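Local coordinates for histidine triad (HIT) protein (Marinobacter aquaeolei, PDB 3OHE), which probably acts as a nucleotide-processing hydrolase or transferase of the histidine triad superfamily, and binds calcium ions in the crystal, at residues A[13-18]-A[23-28]; A[93-98]-A[106-111]. All blocks are in the same frame, centred on the assembly; numbering follows the deposited sequence.

Contact 1 of 2, residues A[13-18]-A[23-28]. With CA (calcium ion), chain C.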
loop_
_atom_site.group_PDB
_atom_site.type_symbol
_atom_site.label_atom_id
_atom_site.label_comp_id
_atom_site.label_asym_id
_atom_site.label_seq_id
_atom_site.Cartn_x
_atom_site.Cartn_y
_atom_site.Cartn_z
ATOM N N THR A 13 9.176 14.864 8.061
ATOM C CA THR A 13 9.821 14.711 6.748
ATOM C C THR A 13 10.680 15.906 6.375
ATOM O O THR A 13 10.601 16.993 6.984
ATOM C CB THR A 13 8.777 14.502 5.628
ATOM O OG1 THR A 13 8.055 15.731 5.444
ATOM C CG2 THR A 13 7.831 13.353 5.850
ATOM N N HIS A 14 11.521 15.678 5.381
ATOM C CA HIS A 14 12.219 16.743 4.637
ATOM C C HIS A 14 11.699 16.767 3.202
ATOM O O HIS A 14 11.474 15.723 2.620
ATOM C CB HIS A 14 13.718 16.478 4.627
ATOM C CG HIS A 14 14.336 16.533 5.981
ATOM N ND1 HIS A 14 14.292 17.661 6.778
ATOM C CD2 HIS A 14 15.009 15.592 6.686
ATOM C CE1 HIS A 14 14.937 17.408 7.909
ATOM N NE2 HIS A 14 15.392 16.168 7.870
ATOM N N LYS A 15 11.494 17.945 2.631
ATOM C CA LYS A 15 10.967 18.032 1.276
ATOM C C LYS A 15 12.063 17.779 0.225
ATOM O O LYS A 15 13.056 18.508 0.154
ATOM C CB LYS A 15 10.283 19.381 1.025
ATOM C CG LYS A 15 9.525 19.460 -0.315
ATOM C CD LYS A 15 9.065 20.876 -0.625
ATOM C CE LYS A 15 8.396 20.973 -2.001
ATOM N NZ LYS A 15 8.229 22.403 -2.479
ATOM N N LEU A 16 11.850 16.771 -0.607
ATOM C CA LEU A 16 12.767 16.412 -1.681
ATOM C C LEU A 16 12.494 17.161 -2.981
ATOM O O LEU A 16 13.437 17.469 -3.742
ATOM C CB LEU A 16 12.681 14.917 -1.966
ATOM C CG LEU A 16 13.163 14.009 -0.850
ATOM C CD1 LEU A 16 12.625 12.571 -1.053
ATOM C CD2 LEU A 16 14.704 14.020 -0.777
ATOM N N GLY A 17 11.223 17.434 -3.270
ATOM C CA GLY A 17 10.848 18.068 -4.527
ATOM C C GLY A 17 9.367 17.914 -4.771
ATOM O O GLY A 17 8.595 17.634 -3.825
ATOM N N GLU A 18 8.987 18.129 -6.024
ATOM C CA GLU A 18 7.585 18.122 -6.434
ATOM C C GLU A 18 7.440 17.326 -7.718
ATOM O O GLU A 18 8.136 17.605 -8.708
ATOM C CB GLU A 18 7.111 19.556 -6.747
ATOM C CG GLU A 18 7.236 20.500 -5.585
ATOM C CD GLU A 18 6.942 21.960 -5.908
ATOM O OE1 GLU A 18 6.979 22.341 -7.095
ATOM O OE2 GLU A 18 6.702 22.696 -4.927
ATOM N N ASP A 23 3.611 16.466 -3.527
ATOM C CA ASP A 23 4.832 16.760 -2.792
ATOM C C ASP A 23 5.574 15.461 -2.539
ATOM O O ASP A 23 4.984 14.441 -2.163
ATOM C CB ASP A 23 4.505 17.465 -1.463
ATOM C CG ASP A 23 4.123 18.937 -1.639
ATOM O OD1 ASP A 23 4.258 19.518 -2.748
ATOM O OD2 ASP A 23 3.691 19.561 -0.615
ATOM N N VAL A 24 6.895 15.509 -2.727
ATOM C CA VAL A 24 7.750 14.343 -2.581
ATOM C C VAL A 24 8.579 14.559 -1.339
ATOM O O VAL A 24 9.407 15.499 -1.301
ATOM C CB VAL A 24 8.632 14.099 -3.822
ATOM C CG1 VAL A 24 9.380 12.749 -3.683
ATOM C CG2 VAL A 24 7.804 14.128 -5.088
ATOM N N LEU A 25 8.351 13.735 -0.307
ATOM C CA LEU A 25 8.897 13.940 1.021
ATOM C C LEU A 25 9.773 12.772 1.419
ATOM O O LEU A 25 9.434 11.630 1.191
ATOM C CB LEU A 25 7.747 14.116 2.015
ATOM C CG LEU A 25 6.693 15.186 1.705
ATOM C CD1 LEU A 25 5.659 15.192 2.831
ATOM C CD2 LEU A 25 7.335 16.599 1.464
ATOM N N LEU A 26 10.881 13.083 2.078
ATOM C CA LEU A 26 11.755 12.085 2.674
ATOM C C LEU A 26 11.319 11.849 4.121
ATOM O O LEU A 26 11.348 12.778 4.925
ATOM C CB LEU A 26 13.184 12.600 2.701
ATOM C CG LEU A 26 14.275 11.676 3.264
ATOM C CD1 LEU A 26 14.453 10.450 2.345
ATOM C CD2 LEU A 26 15.579 12.491 3.435
HETATM N N MSE A 27 10.915 10.644 4.460
HETATM C CA MSE A 27 10.633 10.323 5.875
HETATM C C MSE A 27 11.934 10.471 6.637
HETATM O O MSE A 27 12.936 9.895 6.232
HETATM C CB MSE A 27 10.042 8.914 6.024
HETATM C CG MSE A 27 9.648 8.595 7.446
HETATM SE SE MSE A 27 8.157 9.667 8.103
HETATM C CE MSE A 27 6.780 8.377 7.734
ATOM N N ASN A 28 11.908 11.250 7.729
ATOM C CA ASN A 28 13.133 11.585 8.447
ATOM C C ASN A 28 13.600 10.494 9.420
ATOM O O ASN A 28 13.746 10.732 10.621
ATOM C CB ASN A 28 12.980 12.935 9.174
ATOM C CG ASN A 28 14.306 13.490 9.615
ATOM O OD1 ASN A 28 15.362 13.144 9.065
ATOM N ND2 ASN A 28 14.271 14.332 10.630
HETATM CA CA CA C . 9.664 19.296 6.993
HETATM O O HOH W 1 8.611 18.391 4.721
HETATM O O HOH W 2 16.971 15.694 10.233
HETATM O O HOH W 3 12.164 19.775 6.854
HETATM O O HOH W 4 4.848 22.122 -3.028
HETATM O O HOH W 5 9.028 21.072 8.402
#

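Contact 2 of 2, residues A[93-98]-A[106-111]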
loop_
_atom_site.group_PDB
_atom_site.type_symbol
_atom_site.label_atom_id
_atom_site.label_comp_id
_atom_site.label_asym_id
_atom_site.label_seq_id
_atom_site.Cartn_x
_atom_site.Cartn_y
_atom_site.Cartn_z
ATOM N N HIS A 93 3.378 5.767 1.121
ATOM C CA HIS A 93 4.722 5.339 1.553
ATOM C C HIS A 93 5.382 4.463 0.522
ATOM O O HIS A 93 4.749 3.561 -0.004
ATOM C CB HIS A 93 4.617 4.517 2.843
ATOM C CG HIS A 93 4.020 5.240 3.997
ATOM N ND1 HIS A 93 4.744 6.130 4.749
ATOM C CD2 HIS A 93 2.797 5.143 4.553
ATOM C CE1 HIS A 93 3.965 6.579 5.713
ATOM N NE2 HIS A 93 2.781 6.001 5.616
ATOM N N HIS A 94 6.670 4.718 0.269
ATOM C CA HIS A 94 7.517 3.899 -0.607
ATOM C C HIS A 94 8.813 3.605 0.146
ATOM O O HIS A 94 9.603 4.523 0.379
ATOM C CB HIS A 94 7.835 4.633 -1.916
ATOM C CG HIS A 94 6.636 5.069 -2.681
ATOM N ND1 HIS A 94 5.859 6.138 -2.307
ATOM C CD2 HIS A 94 6.059 4.551 -3.779
ATOM C CE1 HIS A 94 4.851 6.246 -3.158
ATOM N NE2 HIS A 94 4.948 5.301 -4.068
ATOM N N ILE A 95 8.968 2.351 0.561
ATOM C CA ILE A 95 10.077 1.979 1.458
ATOM C C ILE A 95 10.898 0.875 0.792
ATOM O O ILE A 95 10.354 -0.166 0.417
ATOM C CB ILE A 95 9.568 1.508 2.817
ATOM C CG1 ILE A 95 8.551 2.513 3.406
ATOM C CG2 ILE A 95 10.757 1.300 3.777
ATOM C CD1 ILE A 95 7.815 2.028 4.626
ATOM N N VAL A 96 12.181 1.135 0.579
ATOM C CA VAL A 96 13.099 0.109 0.080
ATOM C C VAL A 96 13.498 -0.815 1.214
ATOM O O VAL A 96 13.925 -0.357 2.269
ATOM C CB VAL A 96 14.355 0.745 -0.571
ATOM C CG1 VAL A 96 15.312 -0.361 -1.039
ATOM C CG2 VAL A 96 13.989 1.656 -1.699
ATOM N N ARG A 97 13.334 -2.116 0.980
ATOM C CA ARG A 97 13.682 -3.125 1.978
ATOM C C ARG A 97 14.855 -3.983 1.513
ATOM O O ARG A 97 15.057 -4.179 0.298
ATOM C CB ARG A 97 12.479 -4.055 2.249
ATOM C CG ARG A 97 11.228 -3.341 2.669
ATOM C CD ARG A 97 11.383 -2.533 3.943
ATOM N NE ARG A 97 11.863 -3.356 5.055
ATOM C CZ ARG A 97 11.087 -4.069 5.853
ATOM N NH1 ARG A 97 9.789 -4.085 5.702
ATOM N NH2 ARG A 97 11.632 -4.801 6.817
ATOM N N TYR A 98 15.587 -4.503 2.496
ATOM C CA TYR A 98 16.719 -5.373 2.260
ATOM C C TYR A 98 16.578 -6.575 3.182
ATOM O O TYR A 98 16.189 -6.422 4.325
ATOM C CB TYR A 98 18.047 -4.680 2.564
ATOM C CG TYR A 98 18.254 -3.365 1.852
ATOM C CD1 TYR A 98 18.854 -3.315 0.616
ATOM C CD2 TYR A 98 17.887 -2.180 2.439
ATOM C CE1 TYR A 98 19.045 -2.093 -0.026
ATOM C CE2 TYR A 98 18.073 -0.990 1.835
ATOM C CZ TYR A 98 18.684 -0.933 0.605
ATOM O OH TYR A 98 18.865 0.296 0.009
ATOM N N GLY A 106 9.431 -8.423 8.637
ATOM C CA GLY A 106 8.258 -7.693 9.052
ATOM C C GLY A 106 8.168 -6.266 8.525
ATOM O O GLY A 106 9.097 -5.779 7.871
ATOM N N PRO A 107 7.056 -5.576 8.824
ATOM C CA PRO A 107 6.889 -4.198 8.414
ATOM C C PRO A 107 7.780 -3.268 9.236
ATOM O O PRO A 107 8.201 -3.617 10.355
ATOM C CB PRO A 107 5.411 -3.926 8.702
ATOM C CG PRO A 107 5.020 -4.938 9.774
ATOM C CD PRO A 107 5.866 -6.113 9.547
ATOM N N VAL A 108 8.063 -2.091 8.692
ATOM C CA VAL A 108 8.923 -1.147 9.372
ATOM C C VAL A 108 8.215 -0.322 10.425
ATOM O O VAL A 108 8.864 0.106 11.404
ATOM C CB VAL A 108 9.659 -0.203 8.380
ATOM C CG1 VAL A 108 10.419 -1.004 7.302
ATOM C CG2 VAL A 108 8.735 0.851 7.793
ATOM N N TRP A 109 6.918 -0.049 10.276
ATOM C CA TRP A 109 6.252 0.988 11.106
ATOM C C TRP A 109 6.164 0.633 12.607
ATOM O O TRP A 109 5.438 -0.292 12.945
ATOM C CB TRP A 109 4.841 1.304 10.561
ATOM C CG TRP A 109 4.809 1.701 9.116
ATOM C CD1 TRP A 109 5.075 2.934 8.584
ATOM C CD2 TRP A 109 4.487 0.852 8.010
ATOM N NE1 TRP A 109 4.958 2.899 7.215
ATOM C CE2 TRP A 109 4.581 1.634 6.840
ATOM C CE3 TRP A 109 4.115 -0.491 7.894
ATOM C CZ2 TRP A 109 4.342 1.114 5.585
ATOM C CZ3 TRP A 109 3.849 -0.993 6.638
ATOM C CH2 TRP A 109 3.981 -0.200 5.503
ATOM N N GLY A 110 6.899 1.351 13.482
ATOM C CA GLY A 110 6.896 1.099 14.933
ATOM C C GLY A 110 7.882 0.048 15.415
ATOM O O GLY A 110 7.860 -0.315 16.593
ATOM N N LYS A 111 8.754 -0.449 14.536
ATOM C CA LYS A 111 9.799 -1.404 14.937
ATOM C C LYS A 111 10.787 -0.813 15.969
ATOM O O LYS A 111 11.132 -1.473 16.957
ATOM C CB LYS A 111 10.586 -1.912 13.715
ATOM C CG LYS A 111 11.796 -2.819 14.043
ATOM C CD LYS A 111 11.380 -4.227 14.478
ATOM C CE LYS A 111 12.609 -5.056 14.841
ATOM N NZ LYS A 111 12.347 -6.531 14.895
#

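Contact 1 of 2, residues A[13-18]-A[23-28]
The antiparallel beta hairpin of strands 13-18 and 22-27, at one edge of the chain's five-stranded sheet, carries a classic beta bulge: Leu16 and Gly17 both face Val24. Before the bulge His14 and Leu26 form a hydrogen-bonded pair, with Leu26 N 2.8 Å from His14 O. At the bulge Leu16 N donates to Val24 O over 2.8 Å, Gly17 N adds a weak bond to the same oxygen, and Val24 N returns a bond to Gly17 O. Glycine suits this place because its backbone is splayed to phi 164°, which a side chain would resist.

Leu16, with CG anti to its carbonyl carbon (chi1 -66°), lays CD1 3.8 Å from Leu26 CB; helix 119-135 packs on this leucine. On the face bearing Lys15 and Leu25, Leu25 splits its methyls: CD1 meets Thr13 OG1 at 3.6 Å while CD2 lies against the aliphatic stem of Lys15. In one of its two conformers that lysine runs extended to a salt bridge with Glu18, NZ to OE2 2.9 Å, and one water donates to both Glu18 OE2 and Asp23 OD1; Asp23 is also paired with Arg40.

The His14 ring and Asn28 amide planes stand 65° apart, joined by a water at His14 NE2 that accepts from Asn28 ND2; Asn28 OD1 takes Tyr117 N. Thr13 O binds calcium at 2.5 Å, and Thr13 OG1, hydrogen-bonded to Leu9 O, also accepts from a calcium-bound water. The hairpin thus begins at a calcium site of two main-chain oxygens, Thr13 O and Ala10 O, and three waters.

Contact 2 of 2, residues A[93-98]-A[106-111]
Strand 93-97 and the irregular segment 106-111 run 143° apart in direction, strand side chains meeting both backbone and side chains of the loop, where Val108 to Lys111 form a type II beta turn with Gly110 at positive phi.

Arg97 reaches across to the backbone: NH1 and NH2 both donate end-on to Gly106 O, at 2.8 Å and 2.9 Å, with the oxygen practically in the guanidinium plane. Bends at chi2 and chi3 fold the chain so that Val108 CG1 lies over one guanidinium face, 3.5 Å from Arg97 CZ. Asp101 pairs with NE and Asn79 OD1 accepts from NH1. A methionine in place of Arg97 would probably leave Gly106 O without its two donors and Asp101 without its countercharge, allowing the loop to drift from the strand.

Ile95 is the apolar middle: its CD1 touches Val108 CG2 at 3.5 Å and, in one of two Trp109 conformers, Trp109 CZ2 at 3.7 Å. In that conformer the indole turns an edge onto His93, NE1 centred over the imidazole face, in a T-shaped pair with planes at 64°. His93, its ND1 hydrogen-bonded to Trp34 NE1, probably belongs with His91, whose ring it meets, to the family's histidine motif.

Trp34 of strand 34-39 also packs on Ile95, Val108 and Trp109, while strand 77-82 flanks 92-97 on its other side; helix 52-72 covers the opposite face through His94 and Val96, and Pro107 of the second subunit packs on Trp109.

From the N terminus, helix 7-12 leads into strand 13-18, and contact 1 closes a short hairpin turn onto strand 22-27. The chain then passes through strand 34-39, helix 52-72 and strand 77-82 before contact 2 closes a second loop, from strand 92-97 to segment 106-111. The two loops neither nest nor cross: they follow in series. Their centres lie about 17 Å apart, on opposite sides of the chain's centre, yet both belong to one sheet, with strand 34-39 between 22-27 and 92-97. They meet where CE of selenomethionine Met27 packs 3.9 Å from His93 CE1. One face of contact 1 packs on helix 119-135; the loop of contact 2 reaches the second subunit.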